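Pre-mRNA-splicing factor SAD1 (Saccharomyces cerevisiae, PDB 4MSX) promotes the assembly of newly made U4 snRNA into the U4/U6 snRNP and is required for pre-mRNA splicing. Local coordinates at residues Y92-L95 against V96-H99; D210-L214 against N215-N219; D283-S286 against I287-S291; L444-N447 against K448-K451; K471-F474 against I475-W478. All coordinates share one frame; numbering follows the deposited sequence. Where two conformers were deposited one is given.

Contact 1 of 5, residues Y92-L95 against V96-H99; sequences YCCL and VCGH. With ZN (zinc ion), chain B.
The sulfur of Cys94 lies against the CB of Val96, 3.8 Å from SG, where the chain doubles back after strand 91-94. This is the CxxC zinc knuckle of a degenerate UBP-type zinc finger. Cys94 SG, set anti to its own amide nitrogen (chi1 176°), is swung into the turn and bonds the zinc ion at 2.3 Å. Cys97 SG reaches the same ion at 2.4 Å from the far limb of the loop, and His113 and His119 complete the Cys2His2 site. Two backbone N-H groups also point at the Cys94 sulfur, Val96 N at 3.4 Å and Cys97 N at 3.6 Å. Both bonds are weak, but they would probably draw off some of the thiolate's charge. The loop is shut by backbone bonds: Cys94 N to His99 O (2.9 Å), almost in line with the carbonyl bond, and Gly98 N to Cys94 O (2.8 Å), where the donor stands above the carbonyl plane. Gly98 sits at positive phi (85°), and a CB there would jam against the Cys97 carbonyl oxygen. Past it the chain runs on to strand 100-102, and His99 N makes a weak bond, 3.7 Å long, back to Cys97 SG.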
loop_
_atom_site.group_PDB
_atom_site.type_symbol
_atom_site.label_atom_id
_atom_site.label_comp_id
_atom_site.label_asym_id
_atom_site.label_seq_id
_atom_site.Cartn_x
_atom_site.Cartn_y
_atom_site.Cartn_z
ATOM N N TYR A 92 -14.341 19.936 -10.877
ATOM C CA TYR A 92 -13.424 20.056 -12.009
ATOM C C TYR A 92 -12.098 20.517 -11.451
ATOM O O TYR A 92 -12.047 21.236 -10.446
ATOM C CB TYR A 92 -13.924 21.103 -13.052
ATOM C CG TYR A 92 -15.132 20.642 -13.819
ATOM C CD1 TYR A 92 -16.367 20.505 -13.196
ATOM C CD2 TYR A 92 -15.033 20.325 -15.176
ATOM C CE1 TYR A 92 -17.471 20.046 -13.912
ATOM C CE2 TYR A 92 -16.114 19.883 -15.895
ATOM C CZ TYR A 92 -17.334 19.749 -15.259
ATOM O OH TYR A 92 -18.419 19.283 -15.966
ATOM N N CYS A 93 -11.021 20.143 -12.123
ATOM C CA CYS A 93 -9.732 20.665 -11.764
ATOM C C CYS A 93 -9.371 21.697 -12.822
ATOM O O CYS A 93 -9.397 21.402 -14.013
ATOM C CB CYS A 93 -8.674 19.559 -11.758
ATOM S SG CYS A 93 -6.997 20.121 -11.382
ATOM N N CYS A 94 -8.997 22.883 -12.355
ATOM C CA CYS A 94 -8.423 23.906 -13.193
ATOM C C CYS A 94 -7.005 23.505 -13.559
ATOM O O CYS A 94 -6.171 23.241 -12.684
ATOM C CB CYS A 94 -8.386 25.282 -12.498
ATOM S SG CYS A 94 -7.524 26.480 -13.629
ATOM N N LEU A 95 -6.706 23.456 -14.862
ATOM C CA LEU A 95 -5.431 22.854 -15.294
ATOM C C LEU A 95 -4.384 23.918 -15.405
ATOM O O LEU A 95 -3.236 23.607 -15.700
ATOM C CB LEU A 95 -5.561 22.056 -16.618
ATOM C CG LEU A 95 -6.616 20.945 -16.543
ATOM C CD1 LEU A 95 -6.737 20.163 -17.902
ATOM C CD2 LEU A 95 -6.237 19.911 -15.432
ATOM N N VAL A 96 -4.762 25.173 -15.092
ATOM C CA VAL A 96 -3.751 26.223 -14.955
ATOM C C VAL A 96 -3.197 26.370 -13.532
ATOM O O VAL A 96 -1.962 26.438 -13.333
ATOM C CB VAL A 96 -4.349 27.626 -15.409
ATOM C CG1 VAL A 96 -3.298 28.694 -15.262
ATOM C CG2 VAL A 96 -4.918 27.502 -16.838
ATOM N N CYS A 97 -4.080 26.437 -12.529
ATOM C CA CYS A 97 -3.612 26.655 -11.152
ATOM C C CYS A 97 -3.775 25.391 -10.295
ATOM O O CYS A 97 -3.227 25.318 -9.203
ATOM C CB CYS A 97 -4.360 27.858 -10.473
ATOM S SG CYS A 97 -6.084 27.551 -10.138
ATOM N N GLY A 98 -4.539 24.407 -10.771
ATOM C CA GLY A 98 -4.626 23.133 -10.059
ATOM C C GLY A 98 -5.651 23.086 -8.937
ATOM O O GLY A 98 -5.814 22.047 -8.323
ATOM N N HIS A 99 -6.365 24.189 -8.662
ATOM C CA HIS A 99 -7.428 24.122 -7.678
ATOM C C HIS A 99 -8.660 23.461 -8.234
ATOM O O HIS A 99 -8.853 23.389 -9.456
ATOM C CB HIS A 99 -7.734 25.542 -7.140
ATOM C CG HIS A 99 -6.603 26.112 -6.341
ATOM N ND1 HIS A 99 -6.337 25.714 -5.048
ATOM C CD2 HIS A 99 -5.617 26.976 -6.672
ATOM C CE1 HIS A 99 -5.257 26.336 -4.605
ATOM N NE2 HIS A 99 -4.802 27.111 -5.570
HETATM ZN ZN ZN B . -7.235 28.236 -12.130
#

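Contact 2 of 5, residues D210-L214 against N215-N219; sequences DHFLL and NHFDN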
loop_
_atom_site.group_PDB
_atom_site.type_symbol
_atom_site.label_atom_id
_atom_site.label_comp_id
_atom_site.label_asym_id
_atom_site.label_seq_id
_atom_site.Cartn_x
_atom_site.Cartn_y
_atom_site.Cartn_z
ATOM N N ASP A 210 -1.681 -7.098 -10.437
ATOM C CA ASP A 210 -2.057 -7.181 -11.878
ATOM C C ASP A 210 -3.555 -7.016 -12.078
ATOM O O ASP A 210 -4.024 -6.333 -13.014
ATOM C CB ASP A 210 -1.583 -8.503 -12.498
ATOM C CG ASP A 210 -0.091 -8.516 -12.741
ATOM O OD1 ASP A 210 0.577 -7.546 -12.298
ATOM O OD2 ASP A 210 0.429 -9.494 -13.370
ATOM N N HIS A 211 -4.335 -7.622 -11.187
ATOM C CA HIS A 211 -5.781 -7.511 -11.306
ATOM C C HIS A 211 -6.224 -6.038 -11.166
ATOM O O HIS A 211 -7.133 -5.555 -11.899
ATOM C CB HIS A 211 -6.490 -8.353 -10.248
ATOM C CG HIS A 211 -7.969 -8.440 -10.454
ATOM N ND1 HIS A 211 -8.536 -9.327 -11.354
ATOM C CD2 HIS A 211 -8.996 -7.754 -9.898
ATOM C CE1 HIS A 211 -9.850 -9.162 -11.352
ATOM N NE2 HIS A 211 -10.153 -8.212 -10.483
ATOM N N PHE A 212 -5.622 -5.323 -10.204
ATOM C CA PHE A 212 -5.999 -3.895 -10.011
ATOM C C PHE A 212 -5.558 -3.028 -11.201
ATOM O O PHE A 212 -6.260 -2.070 -11.576
ATOM C CB PHE A 212 -5.309 -3.314 -8.754
ATOM C CG PHE A 212 -6.060 -3.568 -7.460
ATOM C CD1 PHE A 212 -7.351 -3.126 -7.299
ATOM C CD2 PHE A 212 -5.446 -4.236 -6.415
ATOM C CE1 PHE A 212 -8.031 -3.309 -6.077
ATOM C CE2 PHE A 212 -6.126 -4.450 -5.181
ATOM C CZ PHE A 212 -7.412 -3.992 -5.029
ATOM N N LEU A 213 -4.353 -3.291 -11.725
ATOM C CA LEU A 213 -3.809 -2.421 -12.792
ATOM C C LEU A 213 -4.575 -2.601 -14.111
ATOM O O LEU A 213 -4.729 -1.648 -14.844
ATOM C CB LEU A 213 -2.348 -2.703 -13.091
ATOM C CG LEU A 213 -1.378 -2.520 -11.918
ATOM C CD1 LEU A 213 0.081 -2.680 -12.352
ATOM C CD2 LEU A 213 -1.614 -1.110 -11.264
ATOM N N LEU A 214 -5.046 -3.813 -14.403
ATOM C CA LEU A 214 -5.582 -4.114 -15.771
ATOM C C LEU A 214 -7.093 -4.072 -15.852
ATOM O O LEU A 214 -7.659 -4.186 -16.944
ATOM C CB LEU A 214 -5.091 -5.498 -16.274
ATOM C CG LEU A 214 -3.576 -5.569 -16.429
ATOM C CD1 LEU A 214 -3.050 -7.023 -16.696
ATOM C CD2 LEU A 214 -3.136 -4.672 -17.551
ATOM N N ASN A 215 -7.767 -3.960 -14.714
ATOM C CA ASN A 215 -9.220 -3.874 -14.719
ATOM C C ASN A 215 -9.752 -2.542 -14.236
ATOM O O ASN A 215 -9.021 -1.770 -13.657
ATOM C CB ASN A 215 -9.776 -5.003 -13.899
ATOM C CG ASN A 215 -9.387 -6.343 -14.499
ATOM O OD1 ASN A 215 -10.051 -6.829 -15.411
ATOM N ND2 ASN A 215 -8.261 -6.881 -14.066
ATOM N N HIS A 216 -11.023 -2.285 -14.496
ATOM C CA HIS A 216 -11.649 -1.053 -14.045
ATOM C C HIS A 216 -12.702 -1.447 -13.050
ATOM O O HIS A 216 -13.244 -2.537 -13.117
ATOM C CB HIS A 216 -12.205 -0.283 -15.253
ATOM C CG HIS A 216 -11.155 -0.059 -16.290
ATOM N ND1 HIS A 216 -10.142 0.862 -16.127
ATOM C CD2 HIS A 216 -10.893 -0.703 -17.456
ATOM C CE1 HIS A 216 -9.323 0.808 -17.166
ATOM N NE2 HIS A 216 -9.759 -0.132 -17.991
ATOM N N PHE A 217 -12.993 -0.577 -12.111
ATOM C CA PHE A 217 -13.768 -1.023 -10.969
ATOM C C PHE A 217 -14.952 -0.073 -10.710
ATOM O O PHE A 217 -15.329 0.164 -9.569
ATOM C CB PHE A 217 -12.833 -1.171 -9.726
ATOM C CG PHE A 217 -11.828 -2.271 -9.858
ATOM C CD1 PHE A 217 -10.618 -2.041 -10.453
ATOM C CD2 PHE A 217 -12.108 -3.551 -9.394
ATOM C CE1 PHE A 217 -9.672 -3.070 -10.596
ATOM C CE2 PHE A 217 -11.198 -4.583 -9.519
ATOM C CZ PHE A 217 -9.968 -4.359 -10.133
ATOM N N ASP A 218 -15.557 0.437 -11.781
ATOM C CA ASP A 218 -16.724 1.334 -11.667
ATOM C C ASP A 218 -18.013 0.638 -11.192
ATOM O O ASP A 218 -18.970 1.282 -10.740
ATOM C CB ASP A 218 -16.981 2.018 -13.004
ATOM C CG ASP A 218 -15.828 2.894 -13.431
ATOM O OD1 ASP A 218 -15.598 3.939 -12.772
ATOM O OD2 ASP A 218 -15.155 2.536 -14.427
ATOM N N ASN A 219 -18.011 -0.683 -11.278
ATOM C CA ASN A 219 -19.136 -1.500 -10.853
ATOM C C ASN A 219 -18.964 -2.249 -9.496
ATOM O O ASN A 219 -19.811 -3.086 -9.164
ATOM C CB ASN A 219 -19.392 -2.520 -11.963
ATOM C CG ASN A 219 -18.090 -3.132 -12.473
ATOM O OD1 ASN A 219 -17.277 -2.449 -13.125
ATOM N ND2 ASN A 219 -17.861 -4.405 -12.142
#
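The amide of Asn215 reaches back under the last turn of helix 206-214 and gives its ND2 to His211 O at 2.8 Å. The bond is nearly straight (170°) and lies in both the amide plane and the carbonyl plane, on a lone pair of the oxygen. The same oxygen takes a weak bond from Asn215 N at 3.3 Å, so one residue grips the carbonyl with backbone and side chain together just where the chain leaves helical geometry. ND2 also stands over one face of the His211 imidazole, nearest ND1 at 3.7 Å. That ring is brought there by a CG anti to the backbone N (chi1 -171°). With an alanine in place of the asparagine, His211 O would probably keep just the weak bond from the backbone N, and the imidazole would lose the amide nitrogen over its face. Phe217, two residues on, folds in beside it: its CZ meets His211 CD2 at 3.5 Å, with the histidine carbon near the plane of the phenyl ring, and its CE1 lies 4.0 Å from Phe212 CD1. The three rings form an aromatic cluster in the helical part of the USP-type domain. Further out, Lys232 NZ bonds both Phe212 O and Asn215 O, tying the helix end to helix 222-234. Ile224 and Ser228 of that helix pack on Phe217, helix 282-292 covers His211 and Phe212, and helix 161-165 touches Leu214.

Contact 3 of 5, residues D283-S286 against I287-S291; sequences DLKS and ILNHS
Asn289 lies one turn beyond Lys285 in helix 282-292 of the USP-type domain, and Lys285 O receives both nitrogens of the asparagine. The main-chain bonds follow the alpha-helical i to i+4 pattern: Ile287 N to Asp283 O at 3.1 Å, Leu288 N to Leu284 O at 2.9 Å and Asn289 N to Lys285 O at 2.9 Å, with His290 N to Ser286 O continuing the series. Side chains add bonds to two of these carbonyls. Asn289 ND2 meets Lys285 O at 2.8 Å, the oxygen lying in the amide plane while the nitrogen stands 42° out of the carbonyl plane, on the face opposite Asn289 N. ND2 also packs on Lys285 CG, 3.4 Å away. Ser286 OG, lodged between its own N and C (chi1 69°), turns back to give its proton to Asp283 O at 2.7 Å, on the same face as Ile287 N. Asn289 OD1 accepts from Lys293 NZ, so replacement by an alanine is likely to cost Lys285 O its second donor and leave that ammonium without its amide partner. Apolar contact is slight: Leu284 CD2 lies 4.4 Å from Ile287 CD1. Around this turn, helix 266-280 supplies Ile277 against Leu284 and Leu288 and Cys278 against Lys285 and Asn289. Trp321 also covers Leu288 and Asn289, while Ser291 is joined through its backbone to Phe374 at strand 374-379.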
loop_
_atom_site.group_PDB
_atom_site.type_symbol
_atom_site.label_atom_id
_atom_site.label_comp_id
_atom_site.label_asym_id
_atom_site.label_seq_id
_atom_site.Cartn_x
_atom_site.Cartn_y
_atom_site.Cartn_z
ATOM N N ASP A 283 -14.359 -10.945 -7.161
ATOM C CA ASP A 283 -13.144 -11.210 -7.957
ATOM C C ASP A 283 -11.873 -11.158 -7.051
ATOM O O ASP A 283 -11.007 -12.079 -7.058
ATOM C CB ASP A 283 -12.942 -10.107 -9.035
ATOM C CG ASP A 283 -13.974 -10.123 -10.136
ATOM O OD1 ASP A 283 -14.855 -11.034 -10.185
ATOM O OD2 ASP A 283 -13.867 -9.202 -10.991
ATOM N N LEU A 284 -11.723 -10.048 -6.313
ATOM C CA LEU A 284 -10.521 -9.916 -5.460
ATOM C C LEU A 284 -10.601 -10.881 -4.289
ATOM O O LEU A 284 -9.586 -11.379 -3.826
ATOM C CB LEU A 284 -10.356 -8.468 -4.952
ATOM C CG LEU A 284 -9.924 -7.547 -6.122
ATOM C CD1 LEU A 284 -10.347 -6.080 -5.909
ATOM C CD2 LEU A 284 -8.420 -7.656 -6.408
ATOM N N LYS A 285 -11.797 -11.145 -3.786
ATOM C CA LYS A 285 -11.921 -12.132 -2.741
ATOM C C LYS A 285 -11.361 -13.476 -3.190
ATOM O O LYS A 285 -10.610 -14.143 -2.457
ATOM C CB LYS A 285 -13.383 -12.290 -2.342
ATOM C CG LYS A 285 -13.622 -13.385 -1.289
ATOM C CD LYS A 285 -15.119 -13.525 -1.094
ATOM C CE LYS A 285 -15.496 -14.589 -0.083
ATOM N NZ LYS A 285 -16.987 -14.637 0.084
ATOM N N SER A 286 -11.727 -13.900 -4.408
ATOM C CA SER A 286 -11.222 -15.188 -4.876
ATOM C C SER A 286 -9.708 -15.144 -5.072
ATOM O O SER A 286 -9.028 -16.110 -4.792
ATOM C CB SER A 286 -11.963 -15.578 -6.196
ATOM O OG SER A 286 -11.551 -14.701 -7.243
ATOM N N ILE A 287 -9.138 -14.025 -5.526
ATOM C CA ILE A 287 -7.674 -13.986 -5.717
ATOM C C ILE A 287 -6.926 -13.987 -4.346
ATOM O O ILE A 287 -5.931 -14.693 -4.158
ATOM C CB ILE A 287 -7.266 -12.720 -6.468
ATOM C CG1 ILE A 287 -7.790 -12.799 -7.934
ATOM C CG2 ILE A 287 -5.718 -12.570 -6.460
ATOM C CD1 ILE A 287 -7.801 -11.436 -8.666
ATOM N N LEU A 288 -7.405 -13.171 -3.399
ATOM C CA LEU A 288 -6.762 -13.170 -2.052
ATOM C C LEU A 288 -6.924 -14.505 -1.370
ATOM O O LEU A 288 -5.974 -15.046 -0.812
ATOM C CB LEU A 288 -7.389 -12.070 -1.151
ATOM C CG LEU A 288 -7.104 -10.638 -1.603
ATOM C CD1 LEU A 288 -7.879 -9.646 -0.685
ATOM C CD2 LEU A 288 -5.615 -10.382 -1.459
ATOM N N ASN A 289 -8.124 -15.069 -1.402
ATOM C CA ASN A 289 -8.267 -16.420 -0.837
ATOM C C ASN A 289 -7.325 -17.440 -1.459
ATOM O O ASN A 289 -6.709 -18.238 -0.753
ATOM C CB ASN A 289 -9.738 -16.882 -0.849
ATOM C CG ASN A 289 -10.522 -16.305 0.328
ATOM O OD1 ASN A 289 -10.527 -16.883 1.401
ATOM N ND2 ASN A 289 -11.122 -15.140 0.148
ATOM N N HIS A 290 -7.129 -17.399 -2.767
ATOM C CA HIS A 290 -6.267 -18.384 -3.351
ATOM C C HIS A 290 -4.806 -18.087 -3.075
ATOM O O HIS A 290 -4.002 -18.984 -2.796
ATOM C CB HIS A 290 -6.437 -18.457 -4.896
ATOM C CG HIS A 290 -5.410 -19.330 -5.528
ATOM N ND1 HIS A 290 -5.443 -20.705 -5.420
ATOM C CD2 HIS A 290 -4.272 -19.031 -6.190
ATOM C CE1 HIS A 290 -4.382 -21.215 -6.023
ATOM N NE2 HIS A 290 -3.658 -20.220 -6.497
ATOM N N SER A 291 -4.430 -16.815 -3.153
ATOM C CA SER A 291 -3.008 -16.516 -3.137
ATOM C C SER A 291 -2.396 -16.280 -1.734
ATOM O O SER A 291 -1.187 -16.441 -1.562
ATOM C CB SER A 291 -2.740 -15.266 -3.975
ATOM O OG SER A 291 -3.074 -15.520 -5.330
#

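Contact 4 of 5, residues L444-N447 against K448-K451; sequences LYDN and KSEK
A G1 beta bulge, with Glu450 and Lys451 both facing Asp446, closes the hairpin turn 447-450. Asp446 N gives a nearly straight bond to Lys451 O at 2.8 Å, and Lys451 N returns a longer one to Asp446 O at 3.3 Å. Glu450 takes the left-handed helical backbone angles (phi 47°) that let the chain swing into the next strand. The carboxylate of Asp446, with CG anti to its backbone N (chi1 169°), reaches the backbone N-H groups of the turn. OD1 accepts from Lys448 N at 2.9 Å, an Asx turn, while OD2 takes Ser449 N at 3.2 Å and Ser449 OG at 2.5 Å. These three donors, the two from Ser449 on one face, all come from above the carboxylate plane and would probably stabilise the negative charge of the buried group. The hairpin links antiparallel strands 438-446 and 451-456 in the large mixed sheet of the USP-type domain. Tyr445 leans along the other limb, its CD1 3.5 Å from Lys451 O and its OH 3.5 Å from Glu450 CB. Tyrosine and glutamate point the same way, side by side. Lys451 NZ turns to a salt bridge with Glu462, and Pro168 and Phe183 pack on Asp446.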
loop_
_atom_site.group_PDB
_atom_site.type_symbol
_atom_site.label_atom_id
_atom_site.label_comp_id
_atom_site.label_asym_id
_atom_site.label_seq_id
_atom_site.Cartn_x
_atom_site.Cartn_y
_atom_site.Cartn_z
ATOM N N LEU A 444 11.216 -3.339 0.293
ATOM C CA LEU A 444 10.610 -4.165 -0.742
ATOM C C LEU A 444 11.658 -4.675 -1.696
ATOM O O LEU A 444 12.555 -3.933 -2.080
ATOM C CB LEU A 444 9.633 -3.313 -1.617
ATOM C CG LEU A 444 8.474 -2.724 -0.774
ATOM C CD1 LEU A 444 7.618 -1.754 -1.644
ATOM C CD2 LEU A 444 7.587 -3.850 -0.246
ATOM N N TYR A 445 11.445 -5.889 -2.174
ATOM C CA TYR A 445 12.468 -6.552 -3.008
ATOM C C TYR A 445 12.101 -6.431 -4.458
ATOM O O TYR A 445 10.965 -6.714 -4.829
ATOM C CB TYR A 445 12.572 -8.037 -2.662
ATOM C CG TYR A 445 13.757 -8.710 -3.407
ATOM C CD1 TYR A 445 15.069 -8.330 -3.143
ATOM C CD2 TYR A 445 13.538 -9.692 -4.354
ATOM C CE1 TYR A 445 16.163 -8.945 -3.816
ATOM C CE2 TYR A 445 14.635 -10.323 -5.029
ATOM C CZ TYR A 445 15.924 -9.925 -4.732
ATOM O OH TYR A 445 16.982 -10.498 -5.381
ATOM N N ASP A 446 13.065 -6.018 -5.277
ATOM C CA ASP A 446 12.879 -6.009 -6.730
ATOM C C ASP A 446 13.689 -7.155 -7.370
ATOM O O ASP A 446 14.901 -7.098 -7.373
ATOM C CB ASP A 446 13.370 -4.697 -7.336
ATOM C CG ASP A 446 13.452 -4.762 -8.899
ATOM O OD1 ASP A 446 12.738 -5.565 -9.537
ATOM O OD2 ASP A 446 14.242 -3.986 -9.461
ATOM N N ASN A 447 12.976 -8.166 -7.847
ATOM C CA ASN A 447 13.529 -9.368 -8.500
ATOM C C ASN A 447 14.447 -9.055 -9.667
ATOM O O ASN A 447 15.384 -9.795 -9.951
ATOM C CB ASN A 447 12.377 -10.170 -9.131
ATOM C CG ASN A 447 11.687 -11.070 -8.143
ATOM O OD1 ASN A 447 12.296 -11.510 -7.174
ATOM N ND2 ASN A 447 10.399 -11.344 -8.370
ATOM N N LYS A 448 14.130 -7.990 -10.387
ATOM C CA LYS A 448 14.730 -7.769 -11.689
ATOM C C LYS A 448 16.120 -7.211 -11.446
ATOM O O LYS A 448 17.089 -7.765 -11.919
ATOM C CB LYS A 448 13.852 -6.827 -12.528
ATOM C CG LYS A 448 13.970 -7.033 -14.011
ATOM C CD LYS A 448 13.085 -6.064 -14.782
ATOM C CE LYS A 448 11.605 -6.202 -14.401
ATOM N NZ LYS A 448 11.075 -7.611 -14.338
ATOM N N SER A 449 16.240 -6.147 -10.669
ATOM C CA SER A 449 17.557 -5.584 -10.375
ATOM C C SER A 449 18.212 -6.230 -9.133
ATOM O O SER A 449 19.295 -5.838 -8.726
ATOM C CB SER A 449 17.416 -4.081 -10.158
ATOM O OG SER A 449 16.730 -3.837 -8.941
ATOM N N GLU A 450 17.532 -7.216 -8.537
ATOM C CA GLU A 450 17.959 -7.818 -7.269
ATOM C C GLU A 450 18.339 -6.822 -6.164
ATOM O O GLU A 450 19.342 -7.001 -5.508
ATOM C CB GLU A 450 19.117 -8.793 -7.543
ATOM C CG GLU A 450 18.695 -9.803 -8.603
ATOM C CD GLU A 450 19.763 -10.829 -8.981
ATOM O OE1 GLU A 450 20.887 -10.789 -8.423
ATOM O OE2 GLU A 450 19.459 -11.681 -9.848
ATOM N N LYS A 451 17.532 -5.782 -5.944
ATOM C CA LYS A 451 17.837 -4.816 -4.918
ATOM C C LYS A 451 16.696 -4.757 -3.909
ATOM O O LYS A 451 15.527 -5.005 -4.269
ATOM C CB LYS A 451 18.019 -3.422 -5.523
ATOM C CG LYS A 451 19.014 -3.347 -6.662
ATOM C CD LYS A 451 20.451 -3.294 -6.157
ATOM C CE LYS A 451 21.412 -2.899 -7.289
ATOM N NZ LYS A 451 21.077 -1.567 -7.924
#

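Contact 5 of 5, residues K471-F474 against I475-W478; sequences KETF and IQVW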
loop_
_atom_site.group_PDB
_atom_site.type_symbol
_atom_site.label_atom_id
_atom_site.label_comp_id
_atom_site.label_asym_id
_atom_site.label_seq_id
_atom_site.Cartn_x
_atom_site.Cartn_y
_atom_site.Cartn_z
ATOM N N LYS A 471 17.221 -4.514 11.718
ATOM C CA LYS A 471 16.129 -3.640 12.208
ATOM C C LYS A 471 14.996 -4.494 12.742
ATOM O O LYS A 471 14.915 -5.718 12.438
ATOM C CB LYS A 471 15.617 -2.770 11.033
ATOM C CG LYS A 471 16.689 -1.800 10.549
ATOM C CD LYS A 471 16.106 -0.634 9.747
ATOM C CE LYS A 471 17.191 0.389 9.375
ATOM N NZ LYS A 471 16.731 1.429 8.366
ATOM N N GLU A 472 14.089 -3.869 13.484
ATOM C CA GLU A 472 13.058 -4.650 14.150
ATOM C C GLU A 472 11.908 -5.049 13.194
ATOM O O GLU A 472 10.964 -4.252 13.001
ATOM C CB GLU A 472 12.504 -3.829 15.281
ATOM C CG GLU A 472 11.623 -4.617 16.237
ATOM C CD GLU A 472 11.002 -3.748 17.336
ATOM O OE1 GLU A 472 11.759 -3.210 18.173
ATOM O OE2 GLU A 472 9.749 -3.600 17.377
ATOM N N THR A 473 11.964 -6.275 12.677
ATOM C CA THR A 473 10.952 -6.777 11.752
ATOM C C THR A 473 9.610 -6.971 12.483
ATOM O O THR A 473 9.541 -7.450 13.644
ATOM C CB THR A 473 11.396 -8.093 11.037
ATOM O OG1 THR A 473 10.386 -8.450 10.102
ATOM C CG2 THR A 473 11.584 -9.270 12.062
ATOM N N PHE A 474 8.530 -6.543 11.832
ATOM C CA PHE A 474 7.188 -6.676 12.412
ATOM C C PHE A 474 6.301 -7.561 11.518
ATOM O O PHE A 474 5.593 -8.433 12.015
ATOM C CB PHE A 474 6.550 -5.272 12.530
ATOM C CG PHE A 474 5.169 -5.272 13.139
ATOM C CD1 PHE A 474 4.976 -5.635 14.471
ATOM C CD2 PHE A 474 4.067 -4.845 12.389
ATOM C CE1 PHE A 474 3.708 -5.625 15.039
ATOM C CE2 PHE A 474 2.786 -4.830 12.962
ATOM C CZ PHE A 474 2.596 -5.199 14.271
ATOM N N ILE A 475 6.283 -7.282 10.203
ATOM C CA ILE A 475 5.557 -8.099 9.252
ATOM C C ILE A 475 6.452 -8.438 8.066
ATOM O O ILE A 475 7.212 -7.595 7.601
ATOM C CB ILE A 475 4.320 -7.296 8.660
ATOM C CG1 ILE A 475 3.132 -7.402 9.599
ATOM C CG2 ILE A 475 3.937 -7.829 7.265
ATOM C CD1 ILE A 475 2.066 -6.357 9.243
ATOM N N GLN A 476 6.336 -9.651 7.562
ATOM C CA GLN A 476 7.092 -10.028 6.360
ATOM C C GLN A 476 6.196 -10.716 5.393
ATOM O O GLN A 476 5.278 -11.423 5.792
ATOM C CB GLN A 476 8.243 -11.062 6.675
ATOM C CG GLN A 476 9.346 -10.392 7.496
ATOM C CD GLN A 476 10.448 -11.372 7.866
ATOM O OE1 GLN A 476 10.226 -12.609 7.900
ATOM N NE2 GLN A 476 11.645 -10.836 8.093
ATOM N N VAL A 477 6.545 -10.591 4.112
ATOM C CA VAL A 477 5.782 -11.307 3.085
ATOM C C VAL A 477 6.803 -12.209 2.388
ATOM O O VAL A 477 7.827 -11.717 1.946
ATOM C CB VAL A 477 5.168 -10.377 2.016
ATOM C CG1 VAL A 477 4.489 -11.197 0.889
ATOM C CG2 VAL A 477 4.113 -9.408 2.657
ATOM N N TRP A 478 6.516 -13.502 2.377
ATOM C CA TRP A 478 7.393 -14.516 1.731
ATOM C C TRP A 478 6.650 -15.091 0.544
ATOM O O TRP A 478 5.423 -15.320 0.624
ATOM C CB TRP A 478 7.701 -15.643 2.727
ATOM C CG TRP A 478 8.599 -15.201 3.837
ATOM C CD1 TRP A 478 8.227 -14.472 4.948
ATOM C CD2 TRP A 478 10.020 -15.403 3.950
ATOM N NE1 TRP A 478 9.328 -14.232 5.733
ATOM C CE2 TRP A 478 10.429 -14.821 5.163
ATOM C CE3 TRP A 478 10.983 -16.090 3.164
ATOM C CZ2 TRP A 478 11.774 -14.844 5.605
ATOM C CZ3 TRP A 478 12.304 -16.118 3.606
ATOM C CH2 TRP A 478 12.683 -15.493 4.809
#
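Thr473 and Gln476 meet across a kink in strand 472-480, in the mixed sheet of the USP-type domain, the threonine OG1 3.4 Å from Gln476 CG, with the two side chains at about a right angle. The kink is a classic beta bulge: Phe474 and Ile475 both face Val417 of strand 409-421. Phe474 alone among the strand residues here has a negative psi, and the short runs 472-474 and 475-478 point 69° apart.

The polar contacts gather round the amide of Gln476. Its NE2 and Thr473 OG1 both bond Asn416 OD1, so one asparagine oxygen ties together the side chains before and after the bulge. At the other end Gln476 OE1 accepts from Trp478 NE1 at 2.9 Å. The carbonyl oxygen lies in the indole plane, whereas the indole nitrogen stands 44° out of the plane of the glutamine carbonyl. With both ends bonded, the buried amide is fixed in its rotation.

The apolar contacts belong to the bulge residues. Phe474, with CG anti to its backbone N (chi1 -179°), carries its ring to Pro266 and Arg267 of helix 266-280, which pack on Ile475 too. The isoleucine has two conformers, so its exact approach to the phenyl ring is doubtful. That ring also meets His378 edge-to-face and Trp440 at a slant. Strand 374-379 flanks the other edge, joined to Phe474 and Gln476 through backbone bonds.

The chemistry is thus divided: the bulge turns two hydrophobic residues to the helix, while the buried polar groups of Thr473 and Gln476 are satisfied by Asn416 and Trp478.

The five contacts follow one another along the chain without interlocking. Contact 1 is in the zinc finger, its centre about 27 Å from that of contact 2 and about 37 to 41 Å from the others, all of which belong to the USP-type domain. Contacts 2 and 3, with centres about 14 Å apart, touch: His211 and Phe212 pack on Leu284, so helices 206-214 and 282-292 lie against each other. Contacts 4 and 5 lie in the same mixed sheet, centres about 17 Å apart. Contacts 3 and 5 do not touch (nearest atoms about 7 Å apart), but helix 266-280 packs on both. The protein thus joins a zinc-binding module to a catalytically inactive deubiquitinase-like domain.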